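Local coordinates for protein 70 kDa peptidylprolyl isomerase, putative (Plasmodium falciparum, PDB 2FBN) that probably binds the C-terminal pentapeptide of Hsp90 through its tetratricopeptide repeat domain, which belongs to a putative FK506-binding peptidylprolyl isomerase, at residues N52-N55 with E56-K60; A131-F135 with G136-E140. One frame throughout, in Å; residues are numbered along the deposited sequence.

Contact 1: N52-N55 with E56-K60; sequences NEIN and EAIVK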
ATOM      1  N   ASN A  52       1.081 -12.332  20.526  1.00 29.51           N
ATOM      2  CA  ASN A  52       2.269 -11.535  20.195  1.00 28.46           C
ATOM      3  C   ASN A  52       3.013 -12.057  18.963  1.00 26.97           C
ATOM      4  O   ASN A  52       4.202 -11.790  18.776  1.00 26.56           O
ATOM      5  CB  ASN A  52       3.224 -11.391  21.408  1.00 29.01           C
ATOM      6  CG  ASN A  52       4.339 -10.375  21.164  1.00 31.44           C
ATOM      7  OD1 ASN A  52       4.112  -9.315  20.573  1.00 34.88           O
ATOM      8  ND2 ASN A  52       5.554 -10.703  21.602  1.00 33.38           N
ATOM      9  N   GLU A  53       2.300 -12.805  18.122  1.00 24.92           N
ATOM     10  CA  GLU A  53       2.837 -13.267  16.850  1.00 25.26           C
ATOM     11  C   GLU A  53       2.531 -12.206  15.807  1.00 23.87           C
ATOM     12  O   GLU A  53       1.666 -12.381  14.944  1.00 23.13           O
ATOM     13  CB  GLU A  53       2.249 -14.632  16.486  1.00 25.19           C
ATOM     14  CG  GLU A  53       2.812 -15.762  17.363  1.00 26.93           C
ATOM     15  CD  GLU A  53       2.049 -17.077  17.209  1.00 28.25           C
ATOM     16  OE1 GLU A  53       0.866 -17.156  17.618  1.00 31.16           O
ATOM     17  OE2 GLU A  53       2.645 -18.033  16.679  1.00 34.53           O
ATOM     18  N   ILE A  54       3.244 -11.093  15.920  1.00 23.24           N
ATOM     19  CA  ILE A  54       2.919  -9.894  15.142  1.00 22.52           C
ATOM     20  C   ILE A  54       3.139 -10.105  13.634  1.00 22.14           C
ATOM     21  O   ILE A  54       2.286  -9.747  12.824  1.00 21.53           O
ATOM     22  CB  ILE A  54       3.671  -8.637  15.691  1.00 22.70           C
ATOM     23  CG1 ILE A  54       3.357  -8.435  17.195  1.00 22.44           C
ATOM     24  CG2 ILE A  54       3.366  -7.399  14.864  1.00 24.30           C
ATOM     25  CD1 ILE A  54       1.863  -8.517  17.564  1.00 22.17           C
ATOM     26  N   ASN A  55       4.254 -10.719  13.248  1.00 22.63           N
ATOM     27  CA  ASN A  55       4.510 -10.926  11.820  1.00 23.53           C
ATOM     28  C   ASN A  55       3.424 -11.784  11.190  1.00 23.19           C
ATOM     29  O   ASN A  55       2.962 -11.519  10.076  1.00 23.56           O
ATOM     30  CB  ASN A  55       5.881 -11.560  11.620  1.00 24.20           C
ATOM     31  CG  ASN A  55       7.005 -10.623  12.009  1.00 27.00           C
ATOM     32  OD1 ASN A  55       6.894  -9.402  11.864  1.00 28.28           O
ATOM     33  ND2 ASN A  55       8.097 -11.188  12.494  1.00 29.85           N
ATOM     34  N   GLU A  56       3.013 -12.810  11.928  1.00 22.91           N
ATOM     35  CA  GLU A  56       1.965 -13.732  11.488  1.00 22.83           C
ATOM     36  C   GLU A  56       0.628 -13.002  11.376  1.00 22.01           C
ATOM     37  O   GLU A  56      -0.135 -13.219  10.415  1.00 21.19           O
ATOM     38  CB  GLU A  56       1.866 -14.899  12.467  1.00 24.48           C
ATOM     39  CG  GLU A  56       3.091 -15.852  12.442  1.00 26.11           C
ATOM     40  CD  GLU A  56       4.382 -15.304  13.101  1.00 29.53           C
ATOM     41  OE1 GLU A  56       4.373 -14.234  13.765  1.00 29.15           O
ATOM     42  OE2 GLU A  56       5.432 -15.977  12.945  1.00 31.98           O
ATOM     43  N   ALA A  57       0.346 -12.139  12.360  1.00 20.23           N
ATOM     44  CA  ALA A  57      -0.868 -11.326  12.336  1.00 19.34           C
ATOM     45  C   ALA A  57      -0.902 -10.414  11.110  1.00 18.81           C
ATOM     46  O   ALA A  57      -1.939 -10.304  10.442  1.00 18.14           O
ATOM     47  CB  ALA A  57      -1.000 -10.511  13.611  1.00 19.18           C
ATOM     48  N   ILE A  58       0.240  -9.796  10.808  1.00 18.13           N
ATOM     49  CA  ILE A  58       0.352  -8.897   9.646  1.00 18.24           C
ATOM     50  C   ILE A  58      -0.034  -9.622   8.349  1.00 18.58           C
ATOM     51  O   ILE A  58      -0.843  -9.110   7.560  1.00 18.68           O
ATOM     52  CB  ILE A  58       1.764  -8.297   9.546  1.00 17.85           C
ATOM     53  CG1 ILE A  58       1.976  -7.289  10.693  1.00 19.15           C
ATOM     54  CG2 ILE A  58       1.978  -7.665   8.170  1.00 17.87           C
ATOM     55  CD1 ILE A  58       3.432  -6.888  10.919  1.00 19.85           C
ATOM     56  N   VAL A  59       0.532 -10.812   8.142  1.00 18.87           N
ATOM     57  CA  VAL A  59       0.201 -11.609   6.955  1.00 19.41           C
ATOM     58  C   VAL A  59      -1.316 -11.811   6.828  1.00 19.63           C
ATOM     59  O   VAL A  59      -1.896 -11.561   5.755  1.00 19.19           O
ATOM     60  CB  VAL A  59       0.978 -12.951   6.959  1.00 19.77           C
ATOM     61  CG1 VAL A  59       0.505 -13.846   5.830  1.00 21.37           C
ATOM     62  CG2 VAL A  59       2.516 -12.687   6.871  1.00 21.27           C
ATOM     63  N   LYS A  60      -1.966 -12.197   7.927  1.00 18.81           N
ATOM     64  CA  LYS A  60      -3.417 -12.474   7.908  1.00 18.86           C
ATOM     65  C   LYS A  60      -4.237 -11.227   7.605  1.00 18.14           C
ATOM     66  O   LYS A  60      -5.148 -11.264   6.764  1.00 17.69           O
ATOM     67  CB  LYS A  60      -3.900 -13.123   9.207  1.00 20.02           C
ATOM     68  CG  LYS A  60      -3.283 -14.503   9.461  1.00 21.56           C
ATOM     69  CD  LYS A  60      -3.790 -15.543   8.465  1.00 25.69           C
ATOM     70  CE  LYS A  60      -3.238 -16.914   8.824  1.00 29.55           C
ATOM     71  NZ  LYS A  60      -3.636 -17.935   7.833  1.00 31.83           N
TER

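Contact 2: A131-F135 with G136-E140; sequences ANMYF and GFLEE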
ATOM      1  N   ALA A 131       3.139   6.994  14.769  1.00 16.98           N
ATOM      2  CA  ALA A 131       4.025   6.571  13.688  1.00 17.25           C
ATOM      3  C   ALA A 131       4.735   7.783  13.058  1.00 17.23           C
ATOM      4  O   ALA A 131       5.947   7.745  12.803  1.00 17.79           O
ATOM      5  CB  ALA A 131       3.231   5.821  12.661  1.00 16.52           C
ATOM      6  N   ASN A 132       3.973   8.846  12.837  1.00 17.57           N
ATOM      7  CA  ASN A 132       4.542  10.129  12.380  1.00 17.76           C
ATOM      8  C   ASN A 132       5.636  10.609  13.329  1.00 17.83           C
ATOM      9  O   ASN A 132       6.733  11.001  12.910  1.00 17.69           O
ATOM     10  CB  ASN A 132       3.455  11.190  12.229  1.00 17.98           C
ATOM     11  CG  ASN A 132       2.755  11.143  10.870  1.00 18.60           C
ATOM     12  OD1 ASN A 132       3.343  10.709   9.869  1.00 18.64           O
ATOM     13  ND2 ASN A 132       1.495  11.599  10.827  1.00 19.00           N
ATOM     14  N   MET A 133       5.325  10.567  14.621  1.00 17.58           N
ATOM     15  CA  MET A 133       6.255  11.080  15.625  1.00 18.95           C
ATOM     16  C   MET A 133       7.585  10.332  15.589  1.00 18.37           C
ATOM     17  O   MET A 133       8.655  10.956  15.498  1.00 19.37           O
ATOM     18  CB  MET A 133       5.635  10.975  17.017  1.00 18.25           C
ATOM     19  CG  MET A 133       6.613  11.250  18.132  1.00 18.70           C
ATOM     20  SD  MET A 133       5.759  11.197  19.715  1.00 20.71           S
ATOM     21  CE  MET A 133       5.295   9.470  19.825  1.00 23.20           C
ATOM     22  N   TYR A 134       7.526   9.003  15.652  1.00 18.21           N
ATOM     23  CA  TYR A 134       8.748   8.210  15.709  1.00 18.82           C
ATOM     24  C   TYR A 134       9.518   8.238  14.394  1.00 18.65           C
ATOM     25  O   TYR A 134      10.741   8.080  14.407  1.00 19.87           O
ATOM     26  CB  TYR A 134       8.455   6.777  16.125  1.00 18.55           C
ATOM     27  CG  TYR A 134       8.170   6.657  17.605  1.00 19.44           C
ATOM     28  CD1 TYR A 134       9.138   7.034  18.553  1.00 21.73           C
ATOM     29  CD2 TYR A 134       6.945   6.173  18.059  1.00 18.60           C
ATOM     30  CE1 TYR A 134       8.902   6.912  19.922  1.00 21.58           C
ATOM     31  CE2 TYR A 134       6.696   6.049  19.436  1.00 18.79           C
ATOM     32  CZ  TYR A 134       7.675   6.425  20.349  1.00 20.69           C
ATOM     33  OH  TYR A 134       7.428   6.309  21.699  1.00 21.62           O
ATOM     34  N   PHE A 135       8.827   8.473  13.282  1.00 18.20           N
ATOM     35  CA  PHE A 135       9.531   8.555  11.991  1.00 19.15           C
ATOM     36  C   PHE A 135      10.147   9.938  11.765  1.00 20.09           C
ATOM     37  O   PHE A 135      11.016  10.101  10.905  1.00 20.75           O
ATOM     38  CB  PHE A 135       8.611   8.200  10.813  1.00 19.09           C
ATOM     39  CG  PHE A 135       9.365   7.897   9.529  1.00 20.11           C
ATOM     40  CD1 PHE A 135      10.176   6.771   9.434  1.00 21.56           C
ATOM     41  CD2 PHE A 135       9.255   8.747   8.418  1.00 21.81           C
ATOM     42  CE1 PHE A 135      10.878   6.486   8.223  1.00 21.22           C
ATOM     43  CE2 PHE A 135       9.930   8.457   7.209  1.00 22.39           C
ATOM     44  CZ  PHE A 135      10.748   7.326   7.127  1.00 20.18           C
ATOM     45  N   GLY A 136       9.697  10.925  12.532  1.00 19.78           N
ATOM     46  CA  GLY A 136      10.239  12.270  12.410  1.00 20.93           C
ATOM     47  C   GLY A 136       9.334  13.298  11.766  1.00 20.94           C
ATOM     48  O   GLY A 136       9.742  14.457  11.581  1.00 21.45           O
ATOM     49  N   PHE A 137       8.094  12.912  11.453  1.00 20.20           N
ATOM     50  CA  PHE A 137       7.092  13.853  10.986  1.00 20.06           C
ATOM     51  C   PHE A 137       6.458  14.538  12.195  1.00 19.87           C
ATOM     52  O   PHE A 137       5.278  14.337  12.511  1.00 19.66           O
ATOM     53  CB  PHE A 137       6.041  13.158  10.118  1.00 19.95           C
ATOM     54  CG  PHE A 137       6.552  12.755   8.754  1.00 20.95           C
ATOM     55  CD1 PHE A 137       6.953  13.729   7.833  1.00 20.26           C
ATOM     56  CD2 PHE A 137       6.616  11.419   8.398  1.00 21.23           C
ATOM     57  CE1 PHE A 137       7.422  13.363   6.542  1.00 20.75           C
ATOM     58  CE2 PHE A 137       7.081  11.030   7.106  1.00 21.61           C
ATOM     59  CZ  PHE A 137       7.491  12.015   6.191  1.00 20.59           C
ATOM     60  N   LEU A 138       7.282  15.338  12.871  1.00 19.76           N
ATOM     61  CA  LEU A 138       6.924  15.900  14.188  1.00 20.31           C
ATOM     62  C   LEU A 138       5.783  16.900  14.177  1.00 20.83           C
ATOM     63  O   LEU A 138       4.898  16.841  15.034  1.00 21.25           O
ATOM     64  CB  LEU A 138       8.156  16.503  14.878  1.00 19.51           C
ATOM     65  CG  LEU A 138       9.289  15.526  15.186  1.00 20.57           C
ATOM     66  CD1 LEU A 138      10.426  16.239  15.909  1.00 21.24           C
ATOM     67  CD2 LEU A 138       8.791  14.318  15.985  1.00 21.54           C
ATOM     68  N   GLU A 139       5.769  17.811  13.206  1.00 22.29           N
ATOM     69  CA  GLU A 139       4.687  18.793  13.125  1.00 22.71           C
ATOM     70  C   GLU A 139       3.365  18.104  12.792  1.00 21.97           C
ATOM     71  O   GLU A 139       2.342  18.393  13.400  1.00 22.46           O
ATOM     72  CB  GLU A 139       5.024  19.881  12.101  1.00 23.85           C
ATOM     73  CG  GLU A 139       6.373  20.505  12.372  1.00 28.72           C
ATOM     74  CD  GLU A 139       6.277  21.849  13.043  1.00 37.02           C
ATOM     75  OE1 GLU A 139       6.896  22.809  12.514  1.00 40.21           O
ATOM     76  OE2 GLU A 139       5.576  21.953  14.077  1.00 41.45           O
ATOM     77  N   GLU A 140       3.430  17.169  11.841  1.00 21.90           N
ATOM     78  CA  GLU A 140       2.317  16.304  11.479  1.00 21.26           C
ATOM     79  C   GLU A 140       1.785  15.559  12.702  1.00 21.15           C
ATOM     80  O   GLU A 140       0.577  15.572  12.977  1.00 21.18           O
ATOM     81  CB  GLU A 140       2.742  15.288  10.409  1.00 22.50           C
ATOM     82  CG  GLU A 140       3.036  15.920   9.032  1.00 23.57           C
ATOM     83  CD  GLU A 140       4.476  16.470   8.840  1.00 29.35           C
ATOM     84  OE1 GLU A 140       5.340  16.460   9.767  1.00 28.05           O
ATOM     85  OE2 GLU A 140       4.741  16.921   7.692  1.00 31.32           O
TER

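Contact 1: N52-N55 with E56-K60
I54 and I58 meet one turn apart along the first turn of helix 54-66, where CG2 of I54 lies 4.0 Å from CD1 of I58. I58 sends CG1 back over the preceding turn, 3.3 Å from the carbonyl O of I54, the same oxygen that accepts I58 N at 2.9 Å. Both isoleucines are buried against C97 of helix 77-100, a place for branched hydrocarbon; A57 is buried too, its methyl CB 3.5 Å from the carbonyl O of E53, where a small side chain suits. E53 holds the N-cap position, and its carbonyl O takes the N-H of A57 at 2.9 Å.

The exposed side is looser and mixed: N55, E56 and the apolar V59 lie there. A longer bond of 3.2 Å runs from V59 N to N55 O, while the OD1 of N55 is held by N101. E56 bends at its second torsion (chi2 74°), which folds the carboxylate back along the turn and leaves OE1 3.5 Å from CB of E53. E53 runs on extended beyond CG, away from the turn, leaving its OE2 5.1 Å from OE1 of E56. OE1 of E56, folded back over the first turn, lies near the amino end of the helix, whose dipole would probably favour its negative charge and ease its repulsion with E53.

Contact 2: A131-F135 with G136-E140
A Schellman motif ends helix 122-135 and passes the chain directly into helix 138-151; the carbonyl O of N132 accepts its outer bond, from F137 N at 2.8 Å, and more weakly G136 N at 3.0 Å. G136 N also reaches the O of M133, approaching from above the carbonyl plane. With its positive phi, G136 adopts a backbone shape in which a beta carbon would jam against the carbonyl of F135, so glycine is the residue that fits.

The tetratricopeptide repeat is a pair of antiparallel helices, and this turn is the link between helix 122-135 and helix 138-151; both segments fall within the repeat at 122-155. Apolar side chains close the turn on two fronts. The rings of F135 and F137 lie side by side and point the same way, CD2 of F135 being 3.4 Å from CE2 of F137, with their planes at 35°. F135 reaches this place because its CG is anti to the backbone N (chi1 -164°). Elsewhere, L138 turns its end back so that CD2 lies 3.4 Å from the O of M133, with CG of M133 close by; leucine suits this buried spot.

N132 carries its amide across F137, OD1 lying 3.7 Å from CB of F137 and the amide plane standing 79° to the ring. Both ends of this buried amide are satisfied: ND2 bonds to N144, and OD1 takes H70 of the second subunit, whose ring also meets that of F137 edge-to-face.

In the fold
Contact 1 precedes contact 2 along the chain, and the two do not touch: their centres are 24 Å apart and their nearest atoms about 13 Å. Each lies where one helix hands over to the next, contact 1 following helix 31-50 and contact 2 following helix 122-135. In both, a residue with positive phi belongs to a Schellman motif, N52 in one and G136 in the other, and an inverse gamma turn then leads into the next helix. Their surroundings differ. Contact 1 packs within its own chain against helices 31-50 and 77-100, whereas contact 2 also meets the second subunit.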